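Local atomic coordinates of putative surface-anchored fimbrial subunit (Corynebacterium diphtheriae, PDB entry 3HR6), a protein that forms the shaft of a Corynebacterium diphtheriae surface pilus as its major pilin, built of tandem Ig-like modules stabilised by isopeptide and disulfide bonds. Residues H10-L15 with H136-H141; L100-L105 with S114-V119. All blocks are in the same frame, centred on the assembly; numbering follows the deposited sequence. Where two conformers were deposited one is given.

Both contacts lie in the N-terminal D1 domain of the pilin and meet in one mixed sheet, where strands 117-124 and 131-143 are neighbours. Contact 1 joins strand 5-13 to strand 131-143 in parallel, its two segments 121 residues apart in sequence; contact 2 joins strand 97-103 to strand 117-124, antiparallel. Contact 1 is partly buried and rich in histidine, with exposed His-136 and Tyr-138 at one end. Contact 2 is mostly buried and depends on aliphatic packing, a phenylalanine face and two bridging waters. They touch where Pro-139 and Val-137 pack on Phe-117 and where Lys-140 O lies 2.7 Å from Ser-114 OG, a probable hydrogen bond.

Contact 1 (H10-L15 with H136-H141); sequences HALMGL and HVYPKH
His-10 opens the pairing with its backbone N on Val-137 O (2.9 Å), while its ring meets two aromatic neighbours. Its NE2 meets ND1 of His-136 edge to edge at 2.8 Å, a nearly straight hydrogen bond (167°) in which either nitrogen could be the donor; ND1 of His-10 is held by Gly-87 O. The Tyr-138 ring runs alongside, tilted 17° to the imidazole and displaced, with little of one ring above the other and CE1 3.3 Å from His-10 CD2. Leu-12 N then bonds to Pro-139 O, and Leu-12 O receives His-141 N at 2.8 Å. The leucine side chain turns to the same face as Lys-140, its CD2 3.9 Å from Tyr-138 CB. Lys-140 kinks twice, at chi2 (55°) and chi3, which turns NZ back to Tyr-138 O (2.7 Å). The Met-13 and His-141 side chains turn to the other face, the imidazole curling under so that Met-13 CA lies over its ring, 4.1 Å from the centroid, a CH-pi contact. Gly-14 N bonds to His-141 O. Pro-139, lacking an N-H, interrupts the pattern; from Leu-12 on it is a regular parallel beta ladder, joining the chain's first strand, 5-13, to strand 131-143 in the D1 mixed sheet.

Contact 2 (L100-L105 with S114-V119); sequences LVVQEL and SQPFLV
This is an antiparallel strand pair in the mixed sheet of the D1 domain, in which strand 97-103 lies between strands 38-44 and 117-124. Val-101 and Phe-117 form its hydrogen-bonded pair: Val-101 N reaches Phe-117 O at 2.9 Å almost linearly, whereas the return bond from Phe-117 N to Val-101 O is longer, 3.2 Å, and more bent (155°). The Phe-117 side chain takes the position between its backbone N and carbonyl carbon (chi1 66°), which lays the ring beside Val-101. One ring face covers the valine, with CB 3.9 Å from the centroid, a CH-pi contact, and CG1 3.5 Å from CE2 near the rim. Val-101 CG2 also meets CG2 of Val-119, while Phe-39 and Leu-41 of strand 38-44 pack on the same valine. Leu-100 and Leu-118, the adjacent non-hydrogen-bonded pair, project to the other face of the sheet, where Leu-63 of helix 63-66 touches both; Leu-100 CD1 lies 4.0 Å from Leu-118 CD2 and also packs on Pro-116 CB.

Beyond Pro-116 the direct ladder gives way to water. One molecule accepts from Gln-103 N and donates to both Val-101 O and Gln-115 O; a second donates to Gln-103 O and Ser-114 O. The extended Gln-103 side chain, with CG opposite the backbone N (chi1 -168°), reaches across to the 114-119 segment: its OE1 takes Ser-114 N at 2.9 Å, the donor approaching from above the amide plane. A bond from Ser-114 OG to the same OE1 (3.0 Å) is not settled, since the hydroxyl proton also has Lys-140 O within reach.

Contact 1 (H10-L15 with H136-H141)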
loop_
_atom_site.group_PDB
_atom_site.type_symbol
_atom_site.label_atom_id
_atom_site.label_comp_id
_atom_site.label_asym_id
_atom_site.label_seq_id
_atom_site.Cartn_x
_atom_site.Cartn_y
_atom_site.Cartn_z
ATOM N N HIS A 10 -0.955 29.247 5.346
ATOM C CA HIS A 10 -0.514 28.327 6.385
ATOM C C HIS A 10 -1.487 27.154 6.498
ATOM O O HIS A 10 -2.646 27.325 6.864
ATOM C CB HIS A 10 -0.444 29.071 7.719
ATOM C CG HIS A 10 0.378 30.316 7.689
ATOM N ND1 HIS A 10 1.756 30.299 7.730
ATOM C CD2 HIS A 10 0.021 31.617 7.592
ATOM C CE1 HIS A 10 2.208 31.539 7.696
ATOM N NE2 HIS A 10 1.177 32.358 7.608
ATOM N N ALA A 11 -1.005 25.948 6.244
ATOM C CA ALA A 11 -1.838 24.785 6.208
ATOM C C ALA A 11 -1.884 24.183 7.588
ATOM O O ALA A 11 -0.902 23.632 8.052
ATOM C CB ALA A 11 -1.261 23.783 5.209
ATOM N N LEU A 12 -3.020 24.323 8.260
ATOM C CA LEU A 12 -3.177 23.839 9.629
ATOM C C LEU A 12 -3.824 22.470 9.670
ATOM O O LEU A 12 -4.830 22.225 8.978
ATOM C CB LEU A 12 -4.065 24.823 10.389
ATOM C CG LEU A 12 -3.307 25.975 11.028
ATOM C CD1 LEU A 12 -2.198 26.571 10.177
ATOM C CD2 LEU A 12 -4.284 27.005 11.602
ATOM N N MET A 13 -3.274 21.574 10.480
ATOM C CA MET A 13 -3.888 20.271 10.718
ATOM C C MET A 13 -4.816 20.349 11.927
ATOM O O MET A 13 -4.355 20.591 13.053
ATOM C CB MET A 13 -2.799 19.217 10.964
ATOM C CG MET A 13 -3.351 17.879 11.397
ATOM S SD MET A 13 -2.131 16.578 11.448
ATOM C CE MET A 13 -0.975 17.252 12.664
ATOM N N GLY A 14 -6.110 20.118 11.725
ATOM C CA GLY A 14 -7.059 20.122 12.845
ATOM C C GLY A 14 -8.461 20.404 12.371
ATOM O O GLY A 14 -8.689 20.553 11.163
ATOM N N LEU A 15 -9.389 20.457 13.323
ATOM C CA LEU A 15 -10.799 20.642 13.024
ATOM C C LEU A 15 -11.217 22.098 13.262
ATOM O O LEU A 15 -10.892 22.670 14.294
ATOM C CB LEU A 15 -11.619 19.679 13.878
ATOM C CG LEU A 15 -11.450 18.222 13.457
ATOM C CD1 LEU A 15 -11.976 17.250 14.544
ATOM C CD2 LEU A 15 -12.090 17.970 12.109
ATOM N N HIS A 136 -2.275 36.818 5.533
ATOM C CA HIS A 136 -2.105 35.433 6.025
ATOM C C HIS A 136 -3.452 34.732 6.177
ATOM O O HIS A 136 -4.414 35.323 6.716
ATOM C CB HIS A 136 -1.413 35.461 7.382
ATOM C CG HIS A 136 -0.018 35.979 7.320
ATOM N ND1 HIS A 136 1.069 35.154 7.144
ATOM C CD2 HIS A 136 0.465 37.241 7.335
ATOM C CE1 HIS A 136 2.171 35.886 7.101
ATOM N NE2 HIS A 136 1.831 37.154 7.206
ATOM N N VAL A 137 -3.506 33.483 5.714
ATOM C CA VAL A 137 -4.704 32.656 5.796
ATOM C C VAL A 137 -4.311 31.280 6.289
ATOM O O VAL A 137 -3.164 30.859 6.152
ATOM C CB VAL A 137 -5.454 32.561 4.464
ATOM C CG1 VAL A 137 -5.909 33.958 4.059
ATOM C CG2 VAL A 137 -4.566 31.962 3.397
ATOM N N TYR A 138 -5.277 30.614 6.899
ATOM C CA TYR A 138 -5.027 29.470 7.765
ATOM C C TYR A 138 -6.057 28.339 7.520
ATOM O O TYR A 138 -6.756 27.911 8.439
ATOM C CB TYR A 138 -5.081 29.931 9.229
ATOM C CG TYR A 138 -4.041 30.963 9.573
ATOM C CD1 TYR A 138 -2.777 30.587 10.034
ATOM C CD2 TYR A 138 -4.305 32.308 9.414
ATOM C CE1 TYR A 138 -1.811 31.542 10.332
ATOM C CE2 TYR A 138 -3.348 33.267 9.687
ATOM C CZ TYR A 138 -2.103 32.875 10.143
ATOM O OH TYR A 138 -1.155 33.821 10.409
ATOM N N PRO A 139 -6.151 27.852 6.287
ATOM C CA PRO A 139 -7.049 26.734 5.981
ATOM C C PRO A 139 -6.689 25.465 6.788
ATOM O O PRO A 139 -5.503 25.198 7.000
ATOM C CB PRO A 139 -6.817 26.529 4.491
ATOM C CG PRO A 139 -5.393 26.954 4.301
ATOM C CD PRO A 139 -5.299 28.191 5.130
ATOM N N LYS A 140 -7.708 24.748 7.267
ATOM C CA LYS A 140 -7.541 23.514 8.025
ATOM C C LYS A 140 -7.725 22.304 7.134
ATOM O O LYS A 140 -8.593 22.273 6.272
ATOM C CB LYS A 140 -8.576 23.418 9.159
ATOM C CG LYS A 140 -8.197 24.109 10.447
ATOM C CD LYS A 140 -7.847 25.580 10.339
ATOM C CE LYS A 140 -8.980 26.580 10.611
ATOM N NZ LYS A 140 -8.444 28.005 10.574
ATOM N N HIS A 141 -6.906 21.291 7.361
ATOM C CA HIS A 141 -7.079 19.983 6.740
ATOM C C HIS A 141 -6.973 18.941 7.831
ATOM O O HIS A 141 -6.596 19.240 8.960
ATOM C CB HIS A 141 -6.032 19.706 5.670
ATOM C CG HIS A 141 -4.650 19.616 6.220
ATOM N ND1 HIS A 141 -3.808 20.702 6.297
ATOM C CD2 HIS A 141 -3.989 18.581 6.787
ATOM C CE1 HIS A 141 -2.675 20.335 6.876
ATOM N NE2 HIS A 141 -2.753 19.051 7.174
#

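Contact 2 (L100-L105 with S114-V119)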
loop_
_atom_site.group_PDB
_atom_site.type_symbol
_atom_site.label_atom_id
_atom_site.label_comp_id
_atom_site.label_asym_id
_atom_site.label_seq_id
_atom_site.Cartn_x
_atom_site.Cartn_y
_atom_site.Cartn_z
ATOM N N LEU A 100 -8.641 33.171 -5.031
ATOM C CA LEU A 100 -9.200 31.915 -4.583
ATOM C C LEU A 100 -8.039 30.953 -4.345
ATOM O O LEU A 100 -7.184 30.758 -5.217
ATOM C CB LEU A 100 -10.203 31.371 -5.615
ATOM C CG LEU A 100 -10.808 30.017 -5.256
ATOM C CD1 LEU A 100 -11.971 30.195 -4.315
ATOM C CD2 LEU A 100 -11.227 29.260 -6.551
ATOM N N VAL A 101 -7.975 30.416 -3.122
ATOM C CA VAL A 101 -6.924 29.500 -2.726
ATOM C C VAL A 101 -7.499 28.089 -2.731
ATOM O O VAL A 101 -8.486 27.812 -2.038
ATOM C CB VAL A 101 -6.364 29.849 -1.306
ATOM C CG1 VAL A 101 -5.447 28.745 -0.782
ATOM C CG2 VAL A 101 -5.650 31.206 -1.327
ATOM N N VAL A 102 -6.881 27.204 -3.493
ATOM C CA VAL A 102 -7.369 25.828 -3.626
ATOM C C VAL A 102 -6.302 24.868 -3.126
ATOM O O VAL A 102 -5.258 24.729 -3.737
ATOM C CB VAL A 102 -7.750 25.473 -5.084
ATOM C CG1 VAL A 102 -8.195 24.001 -5.196
ATOM C CG2 VAL A 102 -8.860 26.388 -5.580
ATOM N N GLN A 103 -6.548 24.185 -2.021
ATOM C CA GLN A 103 -5.658 23.084 -1.653
ATOM C C GLN A 103 -5.842 21.928 -2.631
ATOM O O GLN A 103 -6.964 21.586 -2.993
ATOM C CB GLN A 103 -5.886 22.552 -0.244
ATOM C CG GLN A 103 -4.744 21.627 0.162
ATOM C CD GLN A 103 -4.740 21.216 1.626
ATOM O OE1 GLN A 103 -5.609 21.610 2.425
ATOM N NE2 GLN A 103 -3.734 20.417 1.998
ATOM N N GLU A 104 -4.729 21.319 -3.008
ATOM C CA GLU A 104 -4.709 20.281 -4.029
ATOM C C GLU A 104 -4.461 18.925 -3.386
ATOM O O GLU A 104 -4.064 18.816 -2.236
ATOM C CB GLU A 104 -3.602 20.568 -5.003
ATOM C CG GLU A 104 -3.719 21.930 -5.706
ATOM C CD GLU A 104 -4.763 21.980 -6.811
ATOM O OE1 GLU A 104 -5.668 21.129 -6.865
ATOM O OE2 GLU A 104 -4.675 22.910 -7.632
ATOM N N LEU A 105 -4.646 17.896 -4.193
ATOM C CA LEU A 105 -4.528 16.514 -3.768
ATOM C C LEU A 105 -3.134 15.928 -4.000
ATOM O O LEU A 105 -2.922 14.728 -3.784
ATOM C CB LEU A 105 -5.601 15.696 -4.499
ATOM C CG LEU A 105 -7.041 15.930 -4.047
ATOM C CD1 LEU A 105 -7.981 15.174 -5.021
ATOM C CD2 LEU A 105 -7.273 15.499 -2.605
ATOM N N SER A 114 -8.440 21.130 2.563
ATOM C CA SER A 114 -9.257 22.293 2.763
ATOM C C SER A 114 -10.090 22.542 1.517
ATOM O O SER A 114 -9.638 22.266 0.411
ATOM C CB SER A 114 -8.373 23.517 3.031
ATOM O OG SER A 114 -7.455 23.292 4.096
ATOM N N GLN A 115 -11.301 23.036 1.717
ATOM C CA GLN A 115 -12.137 23.513 0.629
ATOM C C GLN A 115 -11.546 24.792 0.041
ATOM O O GLN A 115 -10.791 25.509 0.719
ATOM C CB GLN A 115 -13.535 23.843 1.146
ATOM C CG GLN A 115 -14.153 22.724 1.960
ATOM C CD GLN A 115 -14.431 21.541 1.123
ATOM O OE1 GLN A 115 -15.044 21.677 0.053
ATOM N NE2 GLN A 115 -14.014 20.360 1.586
ATOM N N PRO A 116 -11.903 25.097 -1.216
ATOM C CA PRO A 116 -11.538 26.400 -1.761
ATOM C C PRO A 116 -12.087 27.557 -0.949
ATOM O O PRO A 116 -13.164 27.450 -0.348
ATOM C CB PRO A 116 -12.168 26.374 -3.152
ATOM C CG PRO A 116 -12.290 24.934 -3.463
ATOM C CD PRO A 116 -12.633 24.283 -2.208
ATOM N N PHE A 117 -11.338 28.655 -0.894
ATOM C CA PHE A 117 -11.794 29.816 -0.173
ATOM C C PHE A 117 -11.247 31.098 -0.775
ATOM O O PHE A 117 -10.212 31.111 -1.407
ATOM C CB PHE A 117 -11.436 29.703 1.317
ATOM C CG PHE A 117 -9.951 29.730 1.608
ATOM C CD1 PHE A 117 -9.320 30.917 1.958
ATOM C CD2 PHE A 117 -9.204 28.568 1.573
ATOM C CE1 PHE A 117 -7.968 30.958 2.219
ATOM C CE2 PHE A 117 -7.850 28.594 1.821
ATOM C CZ PHE A 117 -7.236 29.779 2.189
ATOM N N LEU A 118 -11.986 32.175 -0.565
ATOM C CA LEU A 118 -11.663 33.478 -1.133
ATOM C C LEU A 118 -10.762 34.255 -0.170
ATOM O O LEU A 118 -10.888 34.133 1.059
ATOM C CB LEU A 118 -12.943 34.269 -1.388
ATOM C CG LEU A 118 -13.937 33.738 -2.431
ATOM C CD1 LEU A 118 -15.295 34.443 -2.303
ATOM C CD2 LEU A 118 -13.343 33.875 -3.819
ATOM N N VAL A 119 -9.842 35.026 -0.751
ATOM C CA VAL A 119 -8.958 35.938 -0.008
ATOM C C VAL A 119 -8.806 37.216 -0.818
ATOM O O VAL A 119 -8.333 37.177 -1.943
ATOM C CB VAL A 119 -7.528 35.374 0.185
ATOM C CG1 VAL A 119 -6.753 36.230 1.128
ATOM C CG2 VAL A 119 -7.562 33.924 0.709
HETATM O O HOH W 1 -8.197 25.517 -0.180
HETATM O O HOH W 2 -9.530 22.623 -2.229
#